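Local coordinates for protein putative glycosyl hydrolase (Bacteroides thetaiotaomicron VPI-5482, PDB 3K11) that probably acts as a glycoside hydrolase of family 88, although its substrate is not established, at residues 263-268 / 326-331; 310-315 / 322-327. All blocks are in the same frame, centred on the assembly; numbering follows the deposited sequence.

Contacts 1 and 2 illustrate how one helix start can serve two neighbouring contacts. Both use the beginning of helix 326-342, and their segments share Thr326 and Ser327; their centres lie about 8 Å apart. Contact 1, about 9 Å from the centre of the chain, is core: two helix starts meet through small side chains and an arginine. Contact 2, about 16 Å out, is mostly buried too, but its Glu310 end reaches a neighbouring subunit. There a hairpin is joined by backbone bonds, an imidazole and apolar packing. The two are stitched together where Ala265 N donates to Gln315 O and where Thr329 OG1 bonds Trp313 N.

Contact 1: 263-268 / 326-331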
ATOM      1  N   CYS A 263     -10.304  -6.515  -5.745  1.00 24.84           N
ATOM      2  CA  CYS A 263     -11.302  -5.504  -5.329  1.00 23.78           C
ATOM      3  C   CYS A 263     -11.509  -4.511  -6.461  1.00 24.67           C
ATOM      4  O   CYS A 263     -11.093  -3.372  -6.393  1.00 24.03           O
ATOM      5  CB  CYS A 263     -10.821  -4.808  -4.059  1.00 26.91           C
ATOM      6  SG  CYS A 263     -10.631  -6.038  -2.699  1.00 27.06           S
ATOM      7  N   TRP A 264     -12.084  -5.010  -7.540  1.00 24.21           N
ATOM      8  CA  TRP A 264     -12.270  -4.235  -8.755  1.00 23.16           C
ATOM      9  C   TRP A 264     -13.196  -3.056  -8.492  1.00 24.34           C
ATOM     10  O   TRP A 264     -14.280  -3.207  -7.911  1.00 21.47           O
ATOM     11  CB  TRP A 264     -12.793  -5.142  -9.879  1.00 22.45           C
ATOM     12  CG  TRP A 264     -13.008  -4.456 -11.173  1.00 22.43           C
ATOM     13  CD1 TRP A 264     -12.168  -3.582 -11.773  1.00 26.79           C
ATOM     14  CD2 TRP A 264     -14.157  -4.566 -12.019  1.00 23.18           C
ATOM     15  NE1 TRP A 264     -12.698  -3.157 -12.948  1.00 23.95           N
ATOM     16  CE2 TRP A 264     -13.932  -3.730 -13.126  1.00 22.33           C
ATOM     17  CE3 TRP A 264     -15.306  -5.333 -11.975  1.00 23.46           C
ATOM     18  CZ2 TRP A 264     -14.832  -3.618 -14.179  1.00 23.77           C
ATOM     19  CZ3 TRP A 264     -16.232  -5.186 -13.004  1.00 25.90           C
ATOM     20  CH2 TRP A 264     -15.974  -4.334 -14.088  1.00 21.39           C
ATOM     21  N   ALA A 265     -12.753  -1.868  -8.868  1.00 23.54           N
ATOM     22  CA  ALA A 265     -13.487  -0.617  -8.536  1.00 21.67           C
ATOM     23  C   ALA A 265     -14.881  -0.523  -9.070  1.00 24.63           C
ATOM     24  O   ALA A 265     -15.805  -0.203  -8.296  1.00 24.54           O
ATOM     25  CB  ALA A 265     -12.640   0.652  -8.937  1.00 19.89           C
ATOM     26  N   ARG A 266     -15.118  -0.842 -10.346  1.00 22.68           N
ATOM     27  CA  ARG A 266     -16.487  -0.683 -10.822  1.00 23.24           C
ATOM     28  C   ARG A 266     -17.451  -1.600 -10.079  1.00 22.94           C
ATOM     29  O   ARG A 266     -18.485  -1.142  -9.646  1.00 25.62           O
ATOM     30  CB  ARG A 266     -16.618  -0.871 -12.319  1.00 22.56           C
ATOM     31  CG  ARG A 266     -18.093  -0.753 -12.741  1.00 24.56           C
ATOM     32  CD  ARG A 266     -18.324  -0.378 -14.179  1.00 24.34           C
ATOM     33  NE  ARG A 266     -17.870  -1.390 -15.111  1.00 23.67           N
ATOM     34  CZ  ARG A 266     -17.017  -1.177 -16.106  1.00 21.28           C
ATOM     35  NH1 ARG A 266     -16.488   0.014 -16.340  1.00 24.22           N
ATOM     36  NH2 ARG A 266     -16.731  -2.195 -16.923  1.00 23.63           N
ATOM     37  N   ALA A 267     -17.105  -2.862  -9.881  1.00 23.24           N
ATOM     38  CA  ALA A 267     -18.015  -3.792  -9.202  1.00 22.81           C
ATOM     39  C   ALA A 267     -18.167  -3.381  -7.744  1.00 22.95           C
ATOM     40  O   ALA A 267     -19.229  -3.554  -7.164  1.00 23.57           O
ATOM     41  CB  ALA A 267     -17.535  -5.261  -9.338  1.00 21.99           C
ATOM     42  N   ASN A 268     -17.120  -2.815  -7.129  1.00 22.36           N
ATOM     43  CA  ASN A 268     -17.284  -2.259  -5.797  1.00 20.36           C
ATOM     44  C   ASN A 268     -18.244  -1.096  -5.834  1.00 22.19           C
ATOM     45  O   ASN A 268     -19.092  -0.956  -4.949  1.00 24.27           O
ATOM     46  CB  ASN A 268     -15.933  -1.865  -5.187  1.00 23.31           C
ATOM     47  CG  ASN A 268     -15.366  -2.992  -4.344  1.00 20.88           C
ATOM     48  OD1 ASN A 268     -15.602  -3.024  -3.116  1.00 22.17           O
ATOM     49  ND2 ASN A 268     -14.708  -3.983  -5.000  1.00 23.35           N
ATOM     50  N   THR A 326     -12.587   5.963 -14.315  1.00 22.96           N
ATOM     51  CA  THR A 326     -13.603   6.998 -14.244  1.00 22.28           C
ATOM     52  C   THR A 326     -14.969   6.504 -13.814  1.00 22.82           C
ATOM     53  O   THR A 326     -15.640   7.174 -13.016  1.00 25.36           O
ATOM     54  CB  THR A 326     -13.715   7.678 -15.616  1.00 23.65           C
ATOM     55  OG1 THR A 326     -12.441   8.251 -15.972  1.00 24.35           O
ATOM     56  CG2 THR A 326     -14.832   8.785 -15.612  1.00 22.19           C
ATOM     57  N   SER A 327     -15.438   5.380 -14.383  1.00 23.74           N
ATOM     58  CA  SER A 327     -16.817   4.974 -14.094  1.00 25.06           C
ATOM     59  C   SER A 327     -17.018   4.655 -12.603  1.00 25.30           C
ATOM     60  O   SER A 327     -17.982   5.096 -11.994  1.00 22.68           O
ATOM     61  CB  SER A 327     -17.297   3.817 -14.963  1.00 25.68           C
ATOM     62  OG  SER A 327     -16.560   2.621 -14.773  1.00 23.06           O
ATOM     63  N   ALA A 328     -16.092   3.937 -12.004  1.00 22.19           N
ATOM     64  CA  ALA A 328     -16.180   3.641 -10.588  1.00 22.87           C
ATOM     65  C   ALA A 328     -16.160   4.907  -9.772  1.00 22.94           C
ATOM     66  O   ALA A 328     -16.914   5.061  -8.810  1.00 23.48           O
ATOM     67  CB  ALA A 328     -15.018   2.752 -10.152  1.00 21.06           C
ATOM     68  N   THR A 329     -15.282   5.828 -10.148  1.00 24.74           N
ATOM     69  CA  THR A 329     -15.172   7.103  -9.467  1.00 22.09           C
ATOM     70  C   THR A 329     -16.494   7.827  -9.467  1.00 22.30           C
ATOM     71  O   THR A 329     -16.953   8.316  -8.409  1.00 22.76           O
ATOM     72  CB  THR A 329     -14.060   7.976 -10.095  1.00 24.07           C
ATOM     73  OG1 THR A 329     -12.799   7.296  -9.964  1.00 22.76           O
ATOM     74  CG2 THR A 329     -13.986   9.345  -9.416  1.00 21.06           C
ATOM     75  N   ALA A 330     -17.155   7.845 -10.624  1.00 23.02           N
ATOM     76  CA  ALA A 330     -18.464   8.498 -10.727  1.00 23.06           C
ATOM     77  C   ALA A 330     -19.517   7.827  -9.826  1.00 23.01           C
ATOM     78  O   ALA A 330     -20.331   8.506  -9.178  1.00 25.87           O
ATOM     79  CB  ALA A 330     -18.963   8.513 -12.211  1.00 22.87           C
ATOM     80  N   ILE A 331     -19.565   6.506  -9.871  1.00 23.91           N
ATOM     81  CA  ILE A 331     -20.463   5.744  -9.011  1.00 23.86           C
ATOM     82  C   ILE A 331     -20.238   6.124  -7.523  1.00 20.69           C
ATOM     83  O   ILE A 331     -21.224   6.404  -6.808  1.00 23.43           O
ATOM     84  CB  ILE A 331     -20.332   4.217  -9.164  1.00 22.33           C
ATOM     85  CG1 ILE A 331     -20.721   3.736 -10.582  1.00 25.46           C
ATOM     86  CG2 ILE A 331     -21.204   3.507  -8.096  1.00 20.56           C
ATOM     87  CD1 ILE A 331     -20.165   2.295 -10.933  1.00 23.45           C
TER
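Ala265 and Ala328 meet methyl to methyl, CB to CB at 3.4 Å, closer than carbons usually approach. This is the tight part of the contact: with no larger side chain between them, the starts of helices 265-281 and 326-342 come so near that the CA atoms of Arg266 and Ala328 are 4.3 Å apart, and the Ala328 CB also lies 3.6 Å from Arg266 N. Packing eases toward Ile331, whose CD1 stays 4.0 Å from Arg266 O. Even this looser flank is buried, Ile331 being backed by Pro402 of helix 400-416.

The polar link runs along the long side chain of Arg266. With its CG opposite the backbone N (chi1 177°) and a bend at chi3, it carries the guanidinium to Ser327, where NH1 donates to OG over 3.0 Å at 160°, in the plane of the group. Trp264 CZ2 sits 3.4 Å above one face of that plane, toward its rim. NH1 and NH2 also donate to the carbonyl oxygens of Cys375 and Val376, so several bonds fix the rotation of the buried guanidinium. Ser327 OG in turn donates a hydrogen bond to Glu325 OE2. The chemistry is thus that of a buried arginine met by two backbone carbonyls and a hydroxyl, the hydroxyl linking it to the carboxylate at the N-cap of helix 326-342.

Contact 2: 310-315 / 322-327; sequences EGFWHQ and SYLETS. With EDO (1,2-ethanediol), chain C.
The His314 imidazole carries Leu324 over one face, the CD2 methyl standing 3.5 Å from the ring centroid in a CH-pi contact. At the ring edge, ND1 donates in plane to Ser322 O over 2.7 Å, nearly straight at 173°. A second ring, that of Tyr323, has Gln315 CB 4.1 Å above its centre, and the Gln315 amide continues the stack toward the hydroxyl end, its plane only 20° from the ring. The CB of Tyr323 points away from 310-315, but with CG between backbone N and carbonyl carbon (chi1 69°) the ring swings back. The Phe312 ring has Glu310 CB at its edge, while its own CB rests 3.7 Å from Leu324 CB.

Replacing His314 with an alanine would probably leave Ser322 O without its imidazole donor and the Leu324 methyl with no ring to lie on.

Two backbone bonds join the segments: Glu325 N to Trp313 O at 3.0 Å and Gln315 N to Tyr323 O at 2.8 Å. A water donates to both Gln315 OE1 and Glu325 OE1, tying the two side chains, while Gln315 NE2 is taken by Tyr387 O. Glu325 is the N-cap of the helix that follows: its OE2 accepts Ser327 N from above the carboxylate plane. At the far end, Glu310 OE1 accepts from O2 of an ethanediol, probably from the crystallisation liquor, and OE2 bonds Tyr389 OH of the second subunit. The strands 313-314 and 324-325 thus form a short, weakly bonded antiparallel hairpin that runs directly into helix 326-342, with helix 347-362 packed against Phe312 and Trp313.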
ATOM      1  N   GLU A 310      -5.664  12.321  -6.852  1.00 23.44           N
ATOM      2  CA  GLU A 310      -6.261  12.923  -8.020  1.00 23.93           C
ATOM      3  C   GLU A 310      -7.780  12.905  -7.930  1.00 25.20           C
ATOM      4  O   GLU A 310      -8.459  13.432  -8.821  1.00 26.12           O
ATOM      5  CB  GLU A 310      -5.834  12.201  -9.313  1.00 24.62           C
ATOM      6  CG  GLU A 310      -4.320  12.213  -9.523  1.00 23.93           C
ATOM      7  CD  GLU A 310      -3.746  13.613  -9.430  1.00 25.69           C
ATOM      8  OE1 GLU A 310      -4.309  14.555 -10.049  1.00 28.51           O
ATOM      9  OE2 GLU A 310      -2.732  13.790  -8.725  1.00 29.03           O
ATOM     10  N   GLY A 311      -8.315  12.302  -6.866  1.00 25.90           N
ATOM     11  CA  GLY A 311      -9.770  12.262  -6.664  1.00 20.99           C
ATOM     12  C   GLY A 311     -10.416  11.006  -7.231  1.00 23.02           C
ATOM     13  O   GLY A 311     -11.474  10.611  -6.806  1.00 24.49           O
ATOM     14  N   PHE A 312      -9.769  10.393  -8.203  1.00 23.13           N
ATOM     15  CA  PHE A 312     -10.213   9.123  -8.757  1.00 23.27           C
ATOM     16  C   PHE A 312      -9.869   7.995  -7.786  1.00 22.64           C
ATOM     17  O   PHE A 312      -8.969   8.119  -6.937  1.00 25.18           O
ATOM     18  CB  PHE A 312      -9.463   8.823 -10.055  1.00 24.07           C
ATOM     19  CG  PHE A 312      -9.754   9.766 -11.175  1.00 23.16           C
ATOM     20  CD1 PHE A 312     -10.872   9.579 -11.984  1.00 24.30           C
ATOM     21  CD2 PHE A 312      -8.904  10.839 -11.442  1.00 24.37           C
ATOM     22  CE1 PHE A 312     -11.136  10.455 -13.035  1.00 23.59           C
ATOM     23  CE2 PHE A 312      -9.144  11.697 -12.500  1.00 23.69           C
ATOM     24  CZ  PHE A 312     -10.293  11.537 -13.265  1.00 25.78           C
ATOM     25  N   TRP A 313     -10.526   6.865  -7.996  1.00 22.90           N
ATOM     26  CA  TRP A 313     -10.141   5.613  -7.390  1.00 22.88           C
ATOM     27  C   TRP A 313      -9.453   4.705  -8.422  1.00 21.68           C
ATOM     28  O   TRP A 313      -9.588   4.877  -9.640  1.00 23.83           O
ATOM     29  CB  TRP A 313     -11.354   4.934  -6.766  1.00 24.90           C
ATOM     30  CG  TRP A 313     -11.825   5.529  -5.488  1.00 23.21           C
ATOM     31  CD1 TRP A 313     -11.548   5.050  -4.224  1.00 23.85           C
ATOM     32  CD2 TRP A 313     -12.640   6.690  -5.297  1.00 23.06           C
ATOM     33  NE1 TRP A 313     -12.151   5.841  -3.273  1.00 23.11           N
ATOM     34  CE2 TRP A 313     -12.825   6.845  -3.902  1.00 23.76           C
ATOM     35  CE3 TRP A 313     -13.232   7.626  -6.155  1.00 21.37           C
ATOM     36  CZ2 TRP A 313     -13.580   7.870  -3.360  1.00 24.43           C
ATOM     37  CZ3 TRP A 313     -14.039   8.633  -5.604  1.00 20.63           C
ATOM     38  CH2 TRP A 313     -14.191   8.747  -4.224  1.00 22.74           C
ATOM     39  N   HIS A 314      -8.640   3.785  -7.893  1.00 24.16           N
ATOM     40  CA  HIS A 314      -7.856   2.852  -8.675  1.00 23.62           C
ATOM     41  C   HIS A 314      -8.680   1.619  -9.112  1.00 23.69           C
ATOM     42  O   HIS A 314      -9.497   1.080  -8.328  1.00 24.02           O
ATOM     43  CB  HIS A 314      -6.651   2.389  -7.876  1.00 23.73           C
ATOM     44  CG  HIS A 314      -5.660   3.460  -7.569  1.00 22.41           C
ATOM     45  ND1 HIS A 314      -4.624   3.787  -8.426  1.00 21.57           N
ATOM     46  CD2 HIS A 314      -5.533   4.274  -6.488  1.00 23.41           C
ATOM     47  CE1 HIS A 314      -3.904   4.758  -7.876  1.00 24.91           C
ATOM     48  NE2 HIS A 314      -4.436   5.083  -6.710  1.00 24.59           N
ATOM     49  N   GLN A 315      -8.376   1.139 -10.327  1.00 23.09           N
ATOM     50  CA  GLN A 315      -9.018  -0.032 -10.988  1.00 22.87           C
ATOM     51  C   GLN A 315      -9.123  -1.232 -10.048  1.00 23.06           C
ATOM     52  O   GLN A 315     -10.153  -1.884  -9.974  1.00 22.79           O
ATOM     53  CB  GLN A 315      -8.207  -0.384 -12.226  1.00 22.29           C
ATOM     54  CG  GLN A 315      -8.482  -1.687 -12.895  1.00 22.47           C
ATOM     55  CD  GLN A 315      -9.716  -1.733 -13.690  1.00 23.47           C
ATOM     56  OE1 GLN A 315     -10.639  -0.925 -13.507  1.00 24.65           O
ATOM     57  NE2 GLN A 315      -9.777  -2.710 -14.593  1.00 22.08           N
ATOM     58  N   SER A 322      -2.356   0.617  -9.892  1.00 24.38           N
ATOM     59  CA  SER A 322      -3.284   0.286 -10.960  1.00 24.93           C
ATOM     60  C   SER A 322      -3.932   1.598 -11.458  1.00 27.66           C
ATOM     61  O   SER A 322      -3.973   2.595 -10.752  1.00 23.90           O
ATOM     62  CB  SER A 322      -4.361  -0.711 -10.544  1.00 25.38           C
ATOM     63  OG  SER A 322      -5.215  -0.240  -9.521  1.00 23.43           O
ATOM     64  N   TYR A 323      -4.421   1.588 -12.682  1.00 23.83           N
ATOM     65  CA  TYR A 323      -4.874   2.862 -13.255  1.00 25.36           C
ATOM     66  C   TYR A 323      -6.073   3.470 -12.580  1.00 24.54           C
ATOM     67  O   TYR A 323      -6.899   2.759 -12.019  1.00 24.43           O
ATOM     68  CB  TYR A 323      -5.102   2.731 -14.759  1.00 24.35           C
ATOM     69  CG  TYR A 323      -6.229   1.911 -15.280  1.00 21.97           C
ATOM     70  CD1 TYR A 323      -7.506   2.443 -15.370  1.00 23.96           C
ATOM     71  CD2 TYR A 323      -6.018   0.654 -15.830  1.00 26.80           C
ATOM     72  CE1 TYR A 323      -8.523   1.740 -15.934  1.00 23.17           C
ATOM     73  CE2 TYR A 323      -7.067  -0.077 -16.376  1.00 24.36           C
ATOM     74  CZ  TYR A 323      -8.312   0.476 -16.445  1.00 25.91           C
ATOM     75  OH  TYR A 323      -9.350  -0.201 -17.057  1.00 24.64           O
ATOM     76  N   LEU A 324      -6.188   4.803 -12.693  1.00 26.45           N
ATOM     77  CA  LEU A 324      -7.320   5.539 -12.163  1.00 24.41           C
ATOM     78  C   LEU A 324      -8.483   5.390 -13.139  1.00 24.77           C
ATOM     79  O   LEU A 324      -8.358   5.732 -14.315  1.00 24.16           O
ATOM     80  CB  LEU A 324      -6.958   7.006 -11.991  1.00 23.54           C
ATOM     81  CG  LEU A 324      -5.813   7.282 -10.990  1.00 24.33           C
ATOM     82  CD1 LEU A 324      -5.427   8.793 -10.915  1.00 28.51           C
ATOM     83  CD2 LEU A 324      -6.175   6.709  -9.588  1.00 22.04           C
ATOM     84  N   GLU A 325      -9.627   4.975 -12.641  1.00 23.64           N
ATOM     85  CA  GLU A 325     -10.786   4.632 -13.504  1.00 21.96           C
ATOM     86  C   GLU A 325     -12.007   5.487 -13.235  1.00 24.84           C
ATOM     87  O   GLU A 325     -12.422   5.700 -12.090  1.00 25.69           O
ATOM     88  CB  GLU A 325     -11.063   3.142 -13.320  1.00 23.16           C
ATOM     89  CG  GLU A 325     -11.860   2.485 -14.451  1.00 23.48           C
ATOM     90  CD  GLU A 325     -13.362   2.695 -14.306  1.00 25.58           C
ATOM     91  OE1 GLU A 325     -13.827   2.571 -13.136  1.00 24.29           O
ATOM     92  OE2 GLU A 325     -14.073   2.914 -15.331  1.00 23.20           O
ATOM     93  N   THR A 326     -12.587   5.963 -14.315  1.00 22.96           N
ATOM     94  CA  THR A 326     -13.603   6.998 -14.244  1.00 22.28           C
ATOM     95  C   THR A 326     -14.969   6.504 -13.814  1.00 22.82           C
ATOM     96  O   THR A 326     -15.640   7.174 -13.016  1.00 25.36           O
ATOM     97  CB  THR A 326     -13.715   7.678 -15.616  1.00 23.65           C
ATOM     98  OG1 THR A 326     -12.441   8.251 -15.972  1.00 24.35           O
ATOM     99  CG2 THR A 326     -14.832   8.785 -15.612  1.00 22.19           C
ATOM    100  N   SER A 327     -15.438   5.380 -14.383  1.00 23.74           N
ATOM    101  CA  SER A 327     -16.817   4.974 -14.094  1.00 25.06           C
ATOM    102  C   SER A 327     -17.018   4.655 -12.603  1.00 25.30           C
ATOM    103  O   SER A 327     -17.982   5.096 -11.994  1.00 22.68           O
ATOM    104  CB  SER A 327     -17.297   3.817 -14.963  1.00 25.68           C
ATOM    105  OG  SER A 327     -16.560   2.621 -14.773  1.00 23.06           O
TER
HETATM  106  C1  EDO C   2      -7.071  17.851  -8.173  1.00 31.34           C
HETATM  107  O1  EDO C   2      -7.916  17.558  -9.296  1.00 29.71           O
HETATM  108  C2  EDO C   2      -5.912  16.895  -8.164  1.00 28.09           C
HETATM  109  O2  EDO C   2      -5.005  17.093  -9.285  1.00 27.94           O
HETATM  110  O   HOH W   1     -13.131   0.004 -12.324  1.00 22.19           O